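PDB 2WBN: terminase, large subunit from Bacillus phage spp1, which acts as an ATP-driven motor that translocates viral DNA into empty capsids and, through its C-terminal nuclease domain, cuts the genome to start and end packaging. Local coordinates for residues I78-E83 / L158-I163; P63-R68 / E83-K88; G38-A43 / A152-P157. All coordinates share one frame; numbering follows the deposited sequence.

Interaction 1: I78-E83 / L158-I163; sequences IYAIDE and LRTPNI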
loop_
_atom_site.group_PDB
_atom_site.type_symbol
_atom_site.label_atom_id
_atom_site.label_comp_id
_atom_site.label_asym_id
_atom_site.label_seq_id
_atom_site.Cartn_x
_atom_site.Cartn_y
_atom_site.Cartn_z
ATOM N N ILE A 78 4.816 3.748 10.286
ATOM C CA ILE A 78 4.894 3.938 8.850
ATOM C C ILE A 78 4.227 5.257 8.496
ATOM O O ILE A 78 3.297 5.685 9.174
ATOM C CB ILE A 78 4.298 2.756 8.067
ATOM C CG1 ILE A 78 2.793 2.586 8.296
ATOM C CG2 ILE A 78 5.066 1.456 8.384
ATOM C CD1 ILE A 78 2.166 1.513 7.359
ATOM N N TYR A 79 4.733 5.906 7.455
ATOM C CA TYR A 79 4.272 7.213 7.027
ATOM C C TYR A 79 3.945 7.148 5.543
ATOM O O TYR A 79 4.822 6.802 4.766
ATOM C CB TYR A 79 5.393 8.238 7.181
ATOM C CG TYR A 79 5.871 8.523 8.574
ATOM C CD1 TYR A 79 6.840 7.728 9.174
ATOM C CD2 TYR A 79 5.390 9.628 9.276
ATOM C CE1 TYR A 79 7.301 8.017 10.434
ATOM C CE2 TYR A 79 5.851 9.921 10.538
ATOM C CZ TYR A 79 6.797 9.109 11.109
ATOM O OH TYR A 79 7.249 9.400 12.346
ATOM N N ALA A 80 2.706 7.485 5.163
ATOM C CA ALA A 80 2.290 7.495 3.755
ATOM C C ALA A 80 2.846 8.716 3.046
ATOM O O ALA A 80 2.645 9.852 3.490
ATOM C CB ALA A 80 0.757 7.429 3.634
ATOM N N ILE A 81 3.560 8.478 1.945
ATOM C CA ILE A 81 4.228 9.551 1.205
ATOM C C ILE A 81 3.435 9.921 -0.038
ATOM O O ILE A 81 3.177 11.098 -0.299
ATOM C CB ILE A 81 5.671 9.144 0.790
ATOM C CG1 ILE A 81 6.521 8.854 2.032
ATOM C CG2 ILE A 81 6.302 10.238 -0.071
ATOM C CD1 ILE A 81 7.973 8.400 1.738
ATOM N N ASP A 82 3.051 8.908 -0.813
ATOM C CA ASP A 82 2.345 9.156 -2.040
ATOM C C ASP A 82 1.551 7.918 -2.471
ATOM O O ASP A 82 1.674 6.848 -1.881
ATOM C CB ASP A 82 3.347 9.581 -3.111
ATOM C CG ASP A 82 2.767 10.545 -4.133
ATOM O OD1 ASP A 82 1.535 10.755 -4.163
ATOM O OD2 ASP A 82 3.561 11.100 -4.924
ATOM N N GLU A 83 0.710 8.107 -3.485
ATOM C CA GLU A 83 -0.152 7.061 -4.002
ATOM C C GLU A 83 -0.582 7.405 -5.434
ATOM O O GLU A 83 -0.527 8.568 -5.856
ATOM C CB GLU A 83 -1.401 6.920 -3.119
ATOM C CG GLU A 83 -2.367 8.093 -3.275
ATOM C CD GLU A 83 -3.555 8.091 -2.338
ATOM O OE1 GLU A 83 -3.567 7.323 -1.356
ATOM O OE2 GLU A 83 -4.500 8.881 -2.590
ATOM N N LEU A 158 -3.930 15.226 2.704
ATOM C CA LEU A 158 -3.532 16.154 1.649
ATOM C C LEU A 158 -2.612 15.506 0.614
ATOM O O LEU A 158 -2.597 15.919 -0.548
ATOM C CB LEU A 158 -2.858 17.392 2.265
ATOM C CG LEU A 158 -3.736 18.236 3.179
ATOM C CD1 LEU A 158 -2.981 19.499 3.699
ATOM C CD2 LEU A 158 -4.992 18.660 2.445
ATOM N N ARG A 159 -1.855 14.491 1.037
ATOM C CA ARG A 159 -0.917 13.783 0.174
ATOM C C ARG A 159 -1.507 12.513 -0.366
ATOM O O ARG A 159 -1.319 12.204 -1.551
ATOM C CB ARG A 159 0.342 13.400 0.954
ATOM C CG ARG A 159 1.056 14.566 1.533
ATOM C CD ARG A 159 2.280 14.179 2.362
ATOM N NE ARG A 159 2.859 15.390 2.915
ATOM C CZ ARG A 159 3.709 16.189 2.271
ATOM N NH1 ARG A 159 4.138 15.894 1.046
ATOM N NH2 ARG A 159 4.137 17.289 2.866
ATOM N N THR A 160 -2.176 11.746 0.500
ATOM C CA THR A 160 -2.655 10.405 0.102
ATOM C C THR A 160 -4.107 10.208 0.498
ATOM O O THR A 160 -4.394 9.501 1.473
ATOM C CB THR A 160 -1.787 9.270 0.684
ATOM O OG1 THR A 160 -1.771 9.321 2.119
ATOM C CG2 THR A 160 -0.334 9.355 0.149
ATOM N N PRO A 161 -5.029 10.859 -0.230
ATOM C CA PRO A 161 -6.455 10.841 0.189
ATOM C C PRO A 161 -7.113 9.472 0.114
ATOM O O PRO A 161 -7.999 9.178 0.921
ATOM C CB PRO A 161 -7.133 11.813 -0.774
ATOM C CG PRO A 161 -6.212 11.934 -1.933
ATOM C CD PRO A 161 -4.822 11.743 -1.384
ATOM N N ASN A 162 -6.683 8.645 -0.842
ATOM C CA ASN A 162 -7.240 7.309 -0.972
ATOM C C ASN A 162 -6.818 6.381 0.167
ATOM O O ASN A 162 -7.661 5.700 0.767
ATOM C CB ASN A 162 -6.854 6.678 -2.333
ATOM C CG ASN A 162 -7.545 7.347 -3.500
ATOM O OD1 ASN A 162 -8.753 7.202 -3.660
ATOM N ND2 ASN A 162 -6.791 8.087 -4.321
ATOM N N ILE A 163 -5.532 6.353 0.465
ATOM C CA ILE A 163 -5.013 5.634 1.637
ATOM C C ILE A 163 -5.750 6.079 2.915
ATOM O O ILE A 163 -6.231 5.244 3.688
ATOM C CB ILE A 163 -3.482 5.843 1.819
ATOM C CG1 ILE A 163 -2.692 5.147 0.714
ATOM C CG2 ILE A 163 -2.997 5.281 3.179
ATOM C CD1 ILE A 163 -1.212 5.531 0.660
HETATM O O HOH W 1 0.071 10.906 3.564
HETATM O O HOH W 2 3.761 13.613 -0.854
HETATM O O HOH W 3 0.418 13.086 -3.431
#
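Glu83, on an interior strand of the RNase H-like nuclease fold, sends its carboxylate into the first turn of helix 161-169. Each oxygen uses its syn lone pair for one backbone N-H: OE1 takes Ile163 N at 2.8 Å, nearly straight at 166°, and OE2 takes Asn162 N at 2.8 Å. OE2 also receives Asn162 ND2 at 3.0 Å, a more bent bond arriving from above the carboxylate plane. Three bonds thus hold the buried carboxylate and fix its rotation, and the helix start would probably stabilise its negative charge. CG lies between the backbone N and the carbonyl carbon (chi1 72°), and the extended chain beyond it passes Thr160 obliquely.

Thr160, at the N-cap position but making no capping bond, turns its methyl CG2 onto the strand, 3.5 Å from Asp82 CA. Beneath it, Ile81 and Asp82 form a classic beta bulge opposite Arg68. Farther out, waters bridge the segments: one links Ala80 O to Thr160 OG1, another Arg159 O to Asp82 OD1; Asp82 OD2 hydrogen-bonds Tyr103 OH. Arg159 continues past the strand to Ile40 O and Asp42, while its NH1 gives an in-plane bond, 3.0 Å long, to a water that donates to Ile81 O.

Interaction 2: P63-R68 / E83-K88; sequences PLAFVR and ELVDHK
His87 places CG beside its own backbone N (chi1 -72°), and chi2 near 86° turns the imidazole so that one face lies against Pro63, where the beta hairpin of strands 64-72 and 77-86 runs out. Pro63 CB sits 3.6 Å from the centroid of the His87 ring, only 5° off the normal, a CH-pi contact centred on the face. Val85, with CG1 anti to the backbone N, lies alongside the same proline and brings CG1 to 3.7 Å from Pro63 CB. The proline thus has the aromatic face on one flank and the valine methyl on an adjacent one, and it also touches His190, a ligand of the second manganese ion. The hairpin end thus supplies part of the immediate surroundings of the nuclease site.

Along the antiparallel strands, Leu64 with Asp86 and Phe66 with Leu84 are hydrogen-bonded pairs, each joined by two backbone bonds; the shortest, from Phe66 N to Leu84 O, measures 2.8 Å. Ala65 with Val85 and Val67 with Glu83 are the non-hydrogen-bonded pairs between and beyond them. Beside the Val67-Glu83 pair, Glu83 CA comes within 3.0 Å of Phe66 O as a CA-H...O contact.

The two faces of the hairpin meet different helices. Leu64, Phe66 and Leu84 face helix 91-100, with Phe66 CB 4.1 Å from Leu84 CB and both residues touching Phe97. Val67 and Val85 lie on the other face, against helix 190-198, which carries the metal ligands His190 and Asp193. Where strand 77-86 ends, the Asp86 carboxylate is shared: OD2 forms a salt bridge with Arg93, and OD1 closes an Asx turn by accepting Lys88 N at 3.0 Å from above the carboxylate plane.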
loop_
_atom_site.group_PDB
_atom_site.type_symbol
_atom_site.label_atom_id
_atom_site.label_comp_id
_atom_site.label_asym_id
_atom_site.label_seq_id
_atom_site.Cartn_x
_atom_site.Cartn_y
_atom_site.Cartn_z
ATOM N N PRO A 63 -9.478 -0.773 -8.829
ATOM C CA PRO A 63 -8.433 0.074 -9.382
ATOM C C PRO A 63 -7.028 -0.464 -9.182
ATOM O O PRO A 63 -6.749 -1.177 -8.215
ATOM C CB PRO A 63 -8.576 1.372 -8.588
ATOM C CG PRO A 63 -9.030 0.910 -7.235
ATOM C CD PRO A 63 -9.889 -0.326 -7.488
ATOM N N LEU A 64 -6.136 -0.044 -10.062
ATOM C CA LEU A 64 -4.716 -0.152 -9.790
ATOM C C LEU A 64 -4.434 0.792 -8.612
ATOM O O LEU A 64 -4.996 1.889 -8.546
ATOM C CB LEU A 64 -3.907 0.239 -11.030
ATOM C CG LEU A 64 -2.380 0.408 -10.862
ATOM C CD1 LEU A 64 -1.717 0.029 -12.210
ATOM C CD2 LEU A 64 -1.991 1.832 -10.454
ATOM N N ALA A 65 -3.613 0.352 -7.671
ATOM C CA ALA A 65 -3.230 1.171 -6.507
ATOM C C ALA A 65 -1.732 1.042 -6.248
ATOM O O ALA A 65 -1.233 -0.056 -5.929
ATOM C CB ALA A 65 -4.026 0.759 -5.288
ATOM N N PHE A 66 -1.019 2.147 -6.487
ATOM C CA PHE A 66 0.396 2.287 -6.155
ATOM C C PHE A 66 0.527 3.052 -4.835
ATOM O O PHE A 66 -0.096 4.105 -4.667
ATOM C CB PHE A 66 1.126 3.066 -7.252
ATOM C CG PHE A 66 2.530 3.455 -6.891
ATOM C CD1 PHE A 66 3.569 2.536 -6.998
ATOM C CD2 PHE A 66 2.813 4.728 -6.430
ATOM C CE1 PHE A 66 4.862 2.886 -6.662
ATOM C CE2 PHE A 66 4.110 5.087 -6.080
ATOM C CZ PHE A 66 5.132 4.166 -6.191
ATOM N N VAL A 67 1.331 2.533 -3.910
ATOM C CA VAL A 67 1.590 3.239 -2.637
ATOM C C VAL A 67 3.096 3.357 -2.396
ATOM O O VAL A 67 3.863 2.459 -2.763
ATOM C CB VAL A 67 0.880 2.556 -1.436
ATOM C CG1 VAL A 67 -0.635 2.459 -1.693
ATOM C CG2 VAL A 67 1.499 1.145 -1.107
ATOM N N ARG A 68 3.500 4.480 -1.788
ATOM C CA ARG A 68 4.857 4.716 -1.326
ATOM C C ARG A 68 4.805 5.182 0.135
ATOM O O ARG A 68 4.100 6.141 0.449
ATOM C CB ARG A 68 5.529 5.768 -2.194
ATOM C CG ARG A 68 6.942 6.199 -1.769
ATOM C CD ARG A 68 7.381 7.409 -2.614
ATOM N NE ARG A 68 8.736 7.906 -2.310
ATOM C CZ ARG A 68 9.874 7.468 -2.856
ATOM N NH1 ARG A 68 9.877 6.484 -3.740
ATOM N NH2 ARG A 68 11.041 8.013 -2.495
ATOM N N GLU A 83 0.710 8.107 -3.485
ATOM C CA GLU A 83 -0.152 7.061 -4.002
ATOM C C GLU A 83 -0.582 7.405 -5.434
ATOM O O GLU A 83 -0.527 8.568 -5.856
ATOM C CB GLU A 83 -1.401 6.920 -3.119
ATOM C CG GLU A 83 -2.367 8.093 -3.275
ATOM C CD GLU A 83 -3.555 8.091 -2.338
ATOM O OE1 GLU A 83 -3.567 7.323 -1.356
ATOM O OE2 GLU A 83 -4.500 8.881 -2.590
ATOM N N LEU A 84 -1.021 6.383 -6.162
ATOM C CA LEU A 84 -1.759 6.555 -7.400
ATOM C C LEU A 84 -2.837 5.487 -7.413
ATOM O O LEU A 84 -2.536 4.292 -7.358
ATOM C CB LEU A 84 -0.855 6.412 -8.635
ATOM C CG LEU A 84 -1.505 6.606 -10.010
ATOM C CD1 LEU A 84 -1.955 8.064 -10.262
ATOM C CD2 LEU A 84 -0.549 6.145 -11.109
ATOM N N VAL A 85 -4.087 5.921 -7.488
ATOM C CA VAL A 85 -5.239 5.033 -7.598
ATOM C C VAL A 85 -5.959 5.342 -8.908
ATOM O O VAL A 85 -6.404 6.476 -9.138
ATOM C CB VAL A 85 -6.175 5.176 -6.386
ATOM C CG1 VAL A 85 -7.384 4.216 -6.508
ATOM C CG2 VAL A 85 -5.393 4.913 -5.069
ATOM N N ASP A 86 -6.094 4.332 -9.758
ATOM C CA ASP A 86 -6.654 4.499 -11.091
ATOM C C ASP A 86 -7.558 3.330 -11.441
ATOM O O ASP A 86 -7.085 2.187 -11.570
ATOM C CB ASP A 86 -5.468 4.564 -12.053
ATOM C CG ASP A 86 -5.829 5.051 -13.408
ATOM O OD1 ASP A 86 -7.031 5.277 -13.681
ATOM O OD2 ASP A 86 -4.864 5.206 -14.225
ATOM N N HIS A 87 -8.849 3.624 -11.607
ATOM C CA HIS A 87 -9.824 2.641 -12.039
ATOM C C HIS A 87 -9.703 2.295 -13.515
ATOM O O HIS A 87 -10.148 1.249 -13.926
ATOM C CB HIS A 87 -11.251 3.104 -11.723
ATOM C CG HIS A 87 -11.574 3.045 -10.265
ATOM N ND1 HIS A 87 -11.277 4.075 -9.400
ATOM C CD2 HIS A 87 -12.111 2.056 -9.507
ATOM C CE1 HIS A 87 -11.615 3.727 -8.172
ATOM N NE2 HIS A 87 -12.129 2.510 -8.207
ATOM N N LYS A 88 -9.109 3.191 -14.291
ATOM C CA LYS A 88 -8.901 3.008 -15.737
ATOM C C LYS A 88 -7.432 2.662 -15.886
ATOM O O LYS A 88 -6.565 3.534 -16.089
ATOM C CB LYS A 88 -9.293 4.286 -16.468
ATOM C CG LYS A 88 -10.794 4.536 -16.286
ATOM C CD LYS A 88 -11.312 5.674 -17.053
ATOM C CE LYS A 88 -12.636 6.115 -16.483
ATOM N NZ LYS A 88 -13.784 5.269 -16.933
#

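Interaction 3: G38-A43 / A152-P157; sequences GIITDA and AIVIDP
The loop leading into helix 42-47 is tied to the end of strand 152-155, beside the edge of the RNase H-like sheet, through the carboxylate of Asp156, which grips backbone N-H groups of Gly38 and Ile40. Asp156 CG stands anti to the backbone N (chi1 -171°), a setting that carries the carboxylate out to the loop. There OD1 accepts Gly38 N at 2.9 Å and OD2 accepts Ile40 N at 3.2 Å, the second bond being the straighter at 160°. Both donors approach from above the carboxylate plane, by about 40°, so the loop wraps over the group.

OD1 also takes Leu158 N, so that one side chain links this loop to the turn ahead of helix 161-169. Arg159 reaches the region too, but its NE makes only a long, weak ion pair with Asp156 OD2.

Next to these polar bonds lies an apolar layer. Ile39 lays its CG2 branch over the strand end, 3.5 Å from Ile155 O and 3.9 Å from Val154 CG1. The same valine methyl is crossed obliquely by Ile40, with Ile40 CG1 4.2 Å from Val154 CG1. Just beyond, Thr41 holds the N-cap position of helix 42-47; its side chain caps a backbone N of the first turn, and Glu44 bonds back to Thr41 N. Ile40 CD1, at the extended end of its chain, stops 3.8 Å from Val154 O.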
loop_
_atom_site.group_PDB
_atom_site.type_symbol
_atom_site.label_atom_id
_atom_site.label_comp_id
_atom_site.label_asym_id
_atom_site.label_seq_id
_atom_site.Cartn_x
_atom_site.Cartn_y
_atom_site.Cartn_z
ATOM N N GLY A 38 -1.991 17.930 6.729
ATOM C CA GLY A 38 -0.723 18.546 7.070
ATOM C C GLY A 38 0.175 17.815 8.048
ATOM O O GLY A 38 1.227 18.320 8.371
ATOM N N ILE A 39 -0.211 16.628 8.515
ATOM C CA ILE A 39 0.555 15.923 9.546
ATOM C C ILE A 39 1.952 15.484 9.062
ATOM O O ILE A 39 2.840 15.247 9.878
ATOM C CB ILE A 39 -0.250 14.697 10.084
ATOM C CG1 ILE A 39 0.229 14.269 11.469
ATOM C CG2 ILE A 39 -0.221 13.528 9.065
ATOM C CD1 ILE A 39 -0.697 13.217 12.104
ATOM N N ILE A 40 2.149 15.372 7.746
ATOM C CA ILE A 40 3.484 15.108 7.187
ATOM C C ILE A 40 3.943 16.345 6.410
ATOM O O ILE A 40 3.278 16.750 5.461
ATOM C CB ILE A 40 3.492 13.867 6.262
ATOM C CG1 ILE A 40 3.149 12.603 7.067
ATOM C CG2 ILE A 40 4.855 13.711 5.594
ATOM C CD1 ILE A 40 2.691 11.419 6.241
ATOM N N THR A 41 5.060 16.953 6.828
ATOM C CA THR A 41 5.576 18.168 6.172
ATOM C C THR A 41 6.460 17.841 4.966
ATOM O O THR A 41 6.982 16.725 4.808
ATOM C CB THR A 41 6.404 19.070 7.134
ATOM O OG1 THR A 41 7.545 18.345 7.599
ATOM C CG2 THR A 41 5.570 19.560 8.335
ATOM N N ASP A 42 6.621 18.834 4.106
ATOM C CA ASP A 42 7.533 18.728 2.971
ATOM C C ASP A 42 8.961 18.383 3.425
ATOM O O ASP A 42 9.643 17.566 2.799
ATOM C CB ASP A 42 7.537 20.051 2.205
ATOM C CG ASP A 42 6.396 20.161 1.203
ATOM O OD1 ASP A 42 5.513 19.266 1.137
ATOM O OD2 ASP A 42 6.387 21.177 0.474
ATOM N N ALA A 43 9.379 18.983 4.534
ATOM C CA ALA A 43 10.708 18.767 5.100
ATOM C C ALA A 43 10.889 17.324 5.529
ATOM O O ALA A 43 11.952 16.742 5.319
ATOM C CB ALA A 43 10.939 19.705 6.274
ATOM N N ALA A 152 2.115 3.305 15.091
ATOM C CA ALA A 152 1.341 4.321 14.396
ATOM C C ALA A 152 1.397 4.139 12.882
ATOM O O ALA A 152 2.465 3.846 12.328
ATOM C CB ALA A 152 1.857 5.715 14.786
ATOM N N ILE A 153 0.248 4.315 12.232
ATOM C CA ILE A 153 0.175 4.461 10.773
ATOM C C ILE A 153 -0.226 5.898 10.498
ATOM O O ILE A 153 -1.350 6.295 10.814
ATOM C CB ILE A 153 -0.864 3.524 10.164
ATOM C CG1 ILE A 153 -0.485 2.069 10.439
ATOM C CG2 ILE A 153 -1.024 3.777 8.630
ATOM C CD1 ILE A 153 -1.578 1.072 10.057
ATOM N N VAL A 154 0.694 6.659 9.903
ATOM C CA VAL A 154 0.602 8.115 9.825
ATOM C C VAL A 154 0.281 8.495 8.402
ATOM O O VAL A 154 1.049 8.193 7.473
ATOM C CB VAL A 154 1.907 8.823 10.268
ATOM C CG1 VAL A 154 1.723 10.332 10.282
ATOM C CG2 VAL A 154 2.350 8.334 11.643
ATOM N N ILE A 155 -0.856 9.155 8.234
ATOM C CA ILE A 155 -1.402 9.458 6.926
ATOM C C ILE A 155 -1.878 10.897 6.879
ATOM O O ILE A 155 -2.672 11.343 7.721
ATOM C CB ILE A 155 -2.602 8.537 6.559
ATOM C CG1 ILE A 155 -2.284 7.052 6.789
ATOM C CG2 ILE A 155 -3.035 8.764 5.061
ATOM C CD1 ILE A 155 -3.545 6.177 6.831
ATOM N N ASP A 156 -1.420 11.604 5.859
ATOM C CA ASP A 156 -1.827 12.968 5.598
ATOM C C ASP A 156 -2.787 12.947 4.402
ATOM O O ASP A 156 -2.355 12.676 3.257
ATOM C CB ASP A 156 -0.579 13.759 5.259
ATOM C CG ASP A 156 -0.806 15.256 5.172
ATOM O OD1 ASP A 156 -1.952 15.713 4.915
ATOM O OD2 ASP A 156 0.211 15.979 5.333
ATOM N N PRO A 157 -4.081 13.220 4.642
ATOM C CA PRO A 157 -5.027 13.195 3.540
ATOM C C PRO A 157 -4.728 14.199 2.430
ATOM O O PRO A 157 -5.249 14.075 1.346
ATOM C CB PRO A 157 -6.365 13.512 4.206
ATOM C CG PRO A 157 -6.179 13.235 5.599
ATOM C CD PRO A 157 -4.753 13.586 5.901
#

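Overall arrangement
All three contacts converge on one mixed sheet, in which strand 77-86 lies between strands 152-155 and 64-72. Interactions 1 and 2 share Glu83, their centres 11 Å apart, and they meet again at the bulge, where Arg68 bonds to Ile81 and Asp82. Interaction 3 has its centre about 8 Å from that of interaction 1, joined to it through Arg159 and the backbone bond between Ile78 and Val154; interaction 2 is about 19 Å off and does not touch it. Along the chain, segments 63-68 and 83-88 both fall between 38-43 and 152-157. The series thus runs from near the sheet edge, away from the metal-binding residues, to the hairpin end beside the manganese ligand His190.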